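Local structure of CsuC (Acinetobacter baumannii, 6FJY) at residues V37-Y49 with F194-A206. The protein is a chaperone of the archaic chaperone-usher pathway that binds the tip adhesin CsuE before its assembly and probably escorts other Csu pilus subunits. Numbering follows the deposited sequence.
Sequences VFKWNQDGLKDNY and FGYVLSNSTVKFA
The indole of W40 carries L198 on one face and meets Y196 and, beside NE1, D47 OD1 at its edge. Methyl CD1 of L198 sits almost on the normal of the five-membered ring of W40, 3.7 Å from its centroid, in a CH-pi contact. At the rim, W40 CH2 points into the face of the Y196 ring, 3.4 Å from Y196 CG, giving an edge-to-face pair with planes at 77°. The Y196 hydroxyl is hydrogen-bonded to R174 and to the backbone of the partner protein's chain.

With CG anti to the carbonyl carbon (chi1 -70°) and the chain extended beyond it, Q42 reaches the 194-206 backbone. Q42 OE1 accepts from L198 N (2.9 Å). Q42 NE2 gives one hydrogen to Y196 O (2.8 Å), from above the carbonyl plane, and the other to D47 OD1, which W40 NE1 reaches from the opposite face of the carboxylate. V203 CG1 presses on Q42 CD at 3.2 Å. At the end of the type II turn from Q42 to L45, the L45 side chain lies alongside T202 and crosses the extended K204 chain. The loop end of the hairpin formed by strands 31-41 and 48-50 thus docks on the second domain, an interdomain interface of the two-domain, Ig-like pilus chaperone fold.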
loop_
_atom_site.group_PDB
_atom_site.type_symbol
_atom_site.label_atom_id
_atom_site.label_comp_id
_atom_site.label_asym_id
_atom_site.label_seq_id
_atom_site.Cartn_x
_atom_site.Cartn_y
_atom_site.Cartn_z
ATOM N N VAL A 37 15.604 -1.270 6.671
ATOM C CA VAL A 37 14.588 -0.596 7.474
ATOM C C VAL A 37 15.297 0.227 8.543
ATOM O O VAL A 37 16.074 -0.309 9.337
ATOM C CB VAL A 37 13.579 -1.571 8.106
ATOM C CG1 VAL A 37 12.528 -0.805 8.922
ATOM C CG2 VAL A 37 12.907 -2.390 7.033
ATOM N N PHE A 38 15.004 1.514 8.576
ATOM C CA PHE A 38 15.616 2.451 9.496
ATOM C C PHE A 38 14.580 2.950 10.488
ATOM O O PHE A 38 13.399 3.076 10.166
ATOM C CB PHE A 38 16.222 3.642 8.744
ATOM C CG PHE A 38 17.389 3.277 7.868
ATOM C CD1 PHE A 38 18.680 3.283 8.374
ATOM C CD2 PHE A 38 17.196 2.903 6.546
ATOM C CE1 PHE A 38 19.752 2.946 7.572
ATOM C CE2 PHE A 38 18.267 2.569 5.741
ATOM C CZ PHE A 38 19.542 2.585 6.254
ATOM N N LYS A 39 15.038 3.215 11.706
ATOM C CA LYS A 39 14.195 3.858 12.692
ATOM C C LYS A 39 14.149 5.347 12.388
ATOM O O LYS A 39 15.145 5.943 11.969
ATOM C CB LYS A 39 14.713 3.607 14.101
ATOM C CG LYS A 39 13.658 3.761 15.183
ATOM C CD LYS A 39 14.095 3.069 16.470
ATOM C CE LYS A 39 12.992 3.080 17.526
ATOM N NZ LYS A 39 13.410 2.355 18.772
ATOM N N TRP A 40 12.965 5.926 12.549
ATOM C CA TRP A 40 12.659 7.283 12.122
ATOM C C TRP A 40 12.220 8.089 13.335
ATOM O O TRP A 40 11.242 7.731 13.998
ATOM C CB TRP A 40 11.571 7.239 11.052
ATOM C CG TRP A 40 11.084 8.545 10.534
ATOM C CD1 TRP A 40 11.677 9.758 10.645
ATOM C CD2 TRP A 40 9.861 8.756 9.808
ATOM N NE1 TRP A 40 10.901 10.721 10.032
ATOM C CE2 TRP A 40 9.784 10.127 9.509
ATOM C CE3 TRP A 40 8.834 7.911 9.380
ATOM C CZ2 TRP A 40 8.717 10.683 8.811
ATOM C CZ3 TRP A 40 7.766 8.461 8.693
ATOM C CH2 TRP A 40 7.720 9.844 8.413
ATOM N N ASN A 41 12.931 9.176 13.617
ATOM C CA ASN A 41 12.587 10.051 14.727
ATOM C C ASN A 41 12.727 11.483 14.258
ATOM O O ASN A 41 13.306 11.753 13.203
ATOM C CB ASN A 41 13.461 9.807 15.967
ATOM C CG ASN A 41 14.937 10.119 15.729
ATOM O OD1 ASN A 41 15.362 11.272 15.809
ATOM N ND2 ASN A 41 15.725 9.083 15.456
ATOM N N GLN A 42 12.121 12.398 15.004
ATOM C CA GLN A 42 12.300 13.810 14.693
ATOM C C GLN A 42 12.936 14.539 15.872
ATOM O O GLN A 42 12.455 15.581 16.324
ATOM C CB GLN A 42 10.962 14.436 14.290
ATOM C CG GLN A 42 10.443 13.952 12.927
ATOM C CD GLN A 42 9.049 14.480 12.585
ATOM O OE1 GLN A 42 8.247 14.780 13.465
ATOM N NE2 GLN A 42 8.765 14.592 11.304
ATOM N N ASP A 43 14.078 14.029 16.315
ATOM C CA ASP A 43 14.852 14.642 17.380
ATOM C C ASP A 43 15.766 15.695 16.769
ATOM O O ASP A 43 16.303 15.511 15.674
ATOM C CB ASP A 43 15.664 13.587 18.132
ATOM C CG ASP A 43 14.791 12.642 18.943
ATOM O OD1 ASP A 43 13.687 13.058 19.361
ATOM O OD2 ASP A 43 15.196 11.478 19.142
ATOM N N GLY A 44 15.944 16.797 17.484
ATOM C CA GLY A 44 16.639 17.938 16.925
ATOM C C GLY A 44 15.807 18.723 15.942
ATOM O O GLY A 44 16.359 19.469 15.125
ATOM N N LEU A 45 14.481 18.574 16.015
ATOM C CA LEU A 45 13.519 19.284 15.169
ATOM C C LEU A 45 13.702 18.965 13.686
ATOM O O LEU A 45 13.346 19.765 12.818
ATOM C CB LEU A 45 13.585 20.793 15.417
ATOM C CG LEU A 45 12.803 21.330 16.621
ATOM C CD1 LEU A 45 12.688 20.318 17.755
ATOM C CD2 LEU A 45 13.461 22.586 17.119
ATOM N N LYS A 46 14.222 17.779 13.382
ATOM C CA LYS A 46 14.410 17.361 12.003
ATOM C C LYS A 46 14.378 15.850 11.936
ATOM O O LYS A 46 14.560 15.158 12.942
ATOM C CB LYS A 46 15.724 17.901 11.433
ATOM C CG LYS A 46 16.951 17.513 12.251
ATOM C CD LYS A 46 18.242 17.568 11.441
ATOM C CE LYS A 46 19.434 17.161 12.294
ATOM N NZ LYS A 46 19.184 15.895 13.037
ATOM N N ASP A 47 14.172 15.352 10.718
ATOM C CA ASP A 47 14.063 13.922 10.468
ATOM C C ASP A 47 15.439 13.279 10.539
ATOM O O ASP A 47 16.354 13.664 9.803
ATOM C CB ASP A 47 13.431 13.676 9.098
ATOM C CG ASP A 47 12.015 14.230 8.995
ATOM O OD1 ASP A 47 11.108 13.654 9.626
ATOM O OD2 ASP A 47 11.810 15.247 8.296
ATOM N N ASN A 48 15.572 12.292 11.417
ATOM C CA ASN A 48 16.775 11.494 11.570
ATOM C C ASN A 48 16.429 10.032 11.342
ATOM O O ASN A 48 15.319 9.586 11.652
ATOM C CB ASN A 48 17.374 11.666 12.945
ATOM C CG ASN A 48 17.546 13.104 13.300
ATOM O OD1 ASN A 48 18.286 13.829 12.638
ATOM N ND2 ASN A 48 16.831 13.549 14.323
ATOM N N TYR A 49 17.383 9.288 10.798
ATOM C CA TYR A 49 17.180 7.879 10.496
ATOM C C TYR A 49 18.372 7.093 11.018
ATOM O O TYR A 49 19.507 7.574 10.963
ATOM C CB TYR A 49 17.005 7.668 8.998
ATOM C CG TYR A 49 16.103 8.694 8.336
ATOM C CD1 TYR A 49 14.720 8.565 8.362
ATOM C CD2 TYR A 49 16.645 9.796 7.685
ATOM C CE1 TYR A 49 13.897 9.514 7.743
ATOM C CE2 TYR A 49 15.845 10.737 7.078
ATOM C CZ TYR A 49 14.479 10.602 7.114
ATOM O OH TYR A 49 13.696 11.546 6.488
ATOM N N PHE A 194 4.012 17.279 1.179
ATOM C CA PHE A 194 3.502 16.819 2.455
ATOM C C PHE A 194 4.463 17.238 3.557
ATOM O O PHE A 194 5.566 17.730 3.303
ATOM C CB PHE A 194 3.283 15.291 2.460
ATOM C CG PHE A 194 4.540 14.482 2.238
ATOM C CD1 PHE A 194 5.374 14.160 3.300
ATOM C CD2 PHE A 194 4.860 13.995 0.980
ATOM C CE1 PHE A 194 6.534 13.402 3.098
ATOM C CE2 PHE A 194 6.005 13.225 0.777
ATOM C CZ PHE A 194 6.847 12.932 1.836
ATOM N N GLY A 195 4.014 17.047 4.792
ATOM C CA GLY A 195 4.873 17.193 5.944
ATOM C C GLY A 195 4.468 16.243 7.046
ATOM O O GLY A 195 3.286 16.147 7.388
ATOM N N TYR A 196 5.444 15.563 7.636
ATOM C CA TYR A 196 5.210 14.603 8.704
ATOM C C TYR A 196 5.511 15.271 10.037
ATOM O O TYR A 196 6.555 15.913 10.190
ATOM C CB TYR A 196 6.086 13.365 8.552
ATOM C CG TYR A 196 5.536 12.294 7.643
ATOM C CD1 TYR A 196 4.608 11.352 8.112
ATOM C CD2 TYR A 196 5.942 12.220 6.317
ATOM C CE1 TYR A 196 4.091 10.375 7.259
ATOM C CE2 TYR A 196 5.436 11.257 5.464
ATOM C CZ TYR A 196 4.518 10.330 5.936
ATOM O OH TYR A 196 4.039 9.376 5.078
ATOM N N VAL A 197 4.569 15.172 10.973
ATOM C CA VAL A 197 4.818 15.494 12.374
ATOM C C VAL A 197 4.588 14.208 13.158
ATOM O O VAL A 197 3.447 13.810 13.412
ATOM C CB VAL A 197 3.935 16.635 12.879
ATOM C CG1 VAL A 197 4.395 17.084 14.249
ATOM C CG2 VAL A 197 3.981 17.792 11.904
ATOM N N LEU A 198 5.673 13.555 13.546
ATOM C CA LEU A 198 5.581 12.281 14.231
ATOM C C LEU A 198 5.000 12.468 15.632
ATOM O O LEU A 198 5.032 13.556 16.215
ATOM C CB LEU A 198 6.960 11.622 14.302
ATOM C CG LEU A 198 7.570 11.138 12.981
ATOM C CD1 LEU A 198 8.944 10.572 13.221
ATOM C CD2 LEU A 198 6.681 10.078 12.293
ATOM N N SER A 199 4.475 11.367 16.166
ATOM C CA SER A 199 3.897 11.352 17.507
ATOM C C SER A 199 4.911 11.795 18.556
ATOM O O SER A 199 6.079 11.388 18.534
ATOM C CB SER A 199 3.413 9.945 17.837
ATOM O OG SER A 199 4.531 9.090 17.929
ATOM N N ASN A 200 4.450 12.614 19.498
ATOM C CA ASN A 200 5.281 13.076 20.609
ATOM C C ASN A 200 6.592 13.674 20.101
ATOM O O ASN A 200 7.682 13.366 20.587
ATOM C CB ASN A 200 5.538 11.945 21.606
ATOM C CG ASN A 200 4.261 11.231 22.024
ATOM O OD1 ASN A 200 3.487 11.738 22.835
ATOM N ND2 ASN A 200 4.053 10.035 21.490
ATOM N N SER A 201 6.477 14.525 19.087
ATOM C CA SER A 201 7.640 15.098 18.426
ATOM C C SER A 201 7.344 16.531 18.018
ATOM O O SER A 201 6.191 16.961 17.973
ATOM C CB SER A 201 8.041 14.280 17.186
ATOM O OG SER A 201 8.224 12.907 17.505
ATOM N N THR A 202 8.410 17.261 17.709
ATOM C CA THR A 202 8.326 18.613 17.180
ATOM C C THR A 202 9.284 18.720 16.003
ATOM O O THR A 202 10.402 18.195 16.061
ATOM C CB THR A 202 8.681 19.683 18.242
ATOM O OG1 THR A 202 7.778 19.602 19.354
ATOM C CG2 THR A 202 8.637 21.099 17.647
ATOM N N VAL A 203 8.829 19.372 14.922
ATOM C CA VAL A 203 9.664 19.627 13.756
ATOM C C VAL A 203 9.494 21.075 13.336
ATOM O O VAL A 203 8.522 21.740 13.696
ATOM C CB VAL A 203 9.345 18.704 12.565
ATOM C CG1 VAL A 203 10.218 17.479 12.618
ATOM C CG2 VAL A 203 7.882 18.335 12.553
ATOM N N LYS A 204 10.455 21.555 12.545
ATOM C CA LYS A 204 10.445 22.928 12.057
ATOM C C LYS A 204 10.640 22.957 10.547
ATOM O O LYS A 204 11.257 22.060 9.965
ATOM C CB LYS A 204 11.504 23.793 12.756
ATOM C CG LYS A 204 12.894 23.187 12.868
ATOM C CD LYS A 204 13.791 24.124 13.669
ATOM C CE LYS A 204 15.210 23.605 13.805
ATOM N NZ LYS A 204 16.065 24.574 14.564
ATOM N N PHE A 205 10.103 24.002 9.915
ATOM C CA PHE A 205 10.169 24.117 8.463
ATOM C C PHE A 205 10.709 25.481 8.052
ATOM O O PHE A 205 11.147 26.265 8.898
ATOM C CB PHE A 205 8.775 23.938 7.857
ATOM C CG PHE A 205 8.239 22.542 7.951
ATOM C CD1 PHE A 205 9.085 21.448 7.961
ATOM C CD2 PHE A 205 6.877 22.328 8.047
ATOM C CE1 PHE A 205 8.579 20.161 8.056
ATOM C CE2 PHE A 205 6.366 21.046 8.142
ATOM C CZ PHE A 205 7.219 19.960 8.148
ATOM N N ALA A 206 10.670 25.768 6.753
ATOM C CA ALA A 206 11.182 27.008 6.181
ATOM C C ALA A 206 9.999 27.814 5.657
ATOM O O ALA A 206 9.240 27.316 4.818
ATOM C CB ALA A 206 12.188 26.722 5.065
HETATM O O HOH W 1 11.059 16.005 18.574
#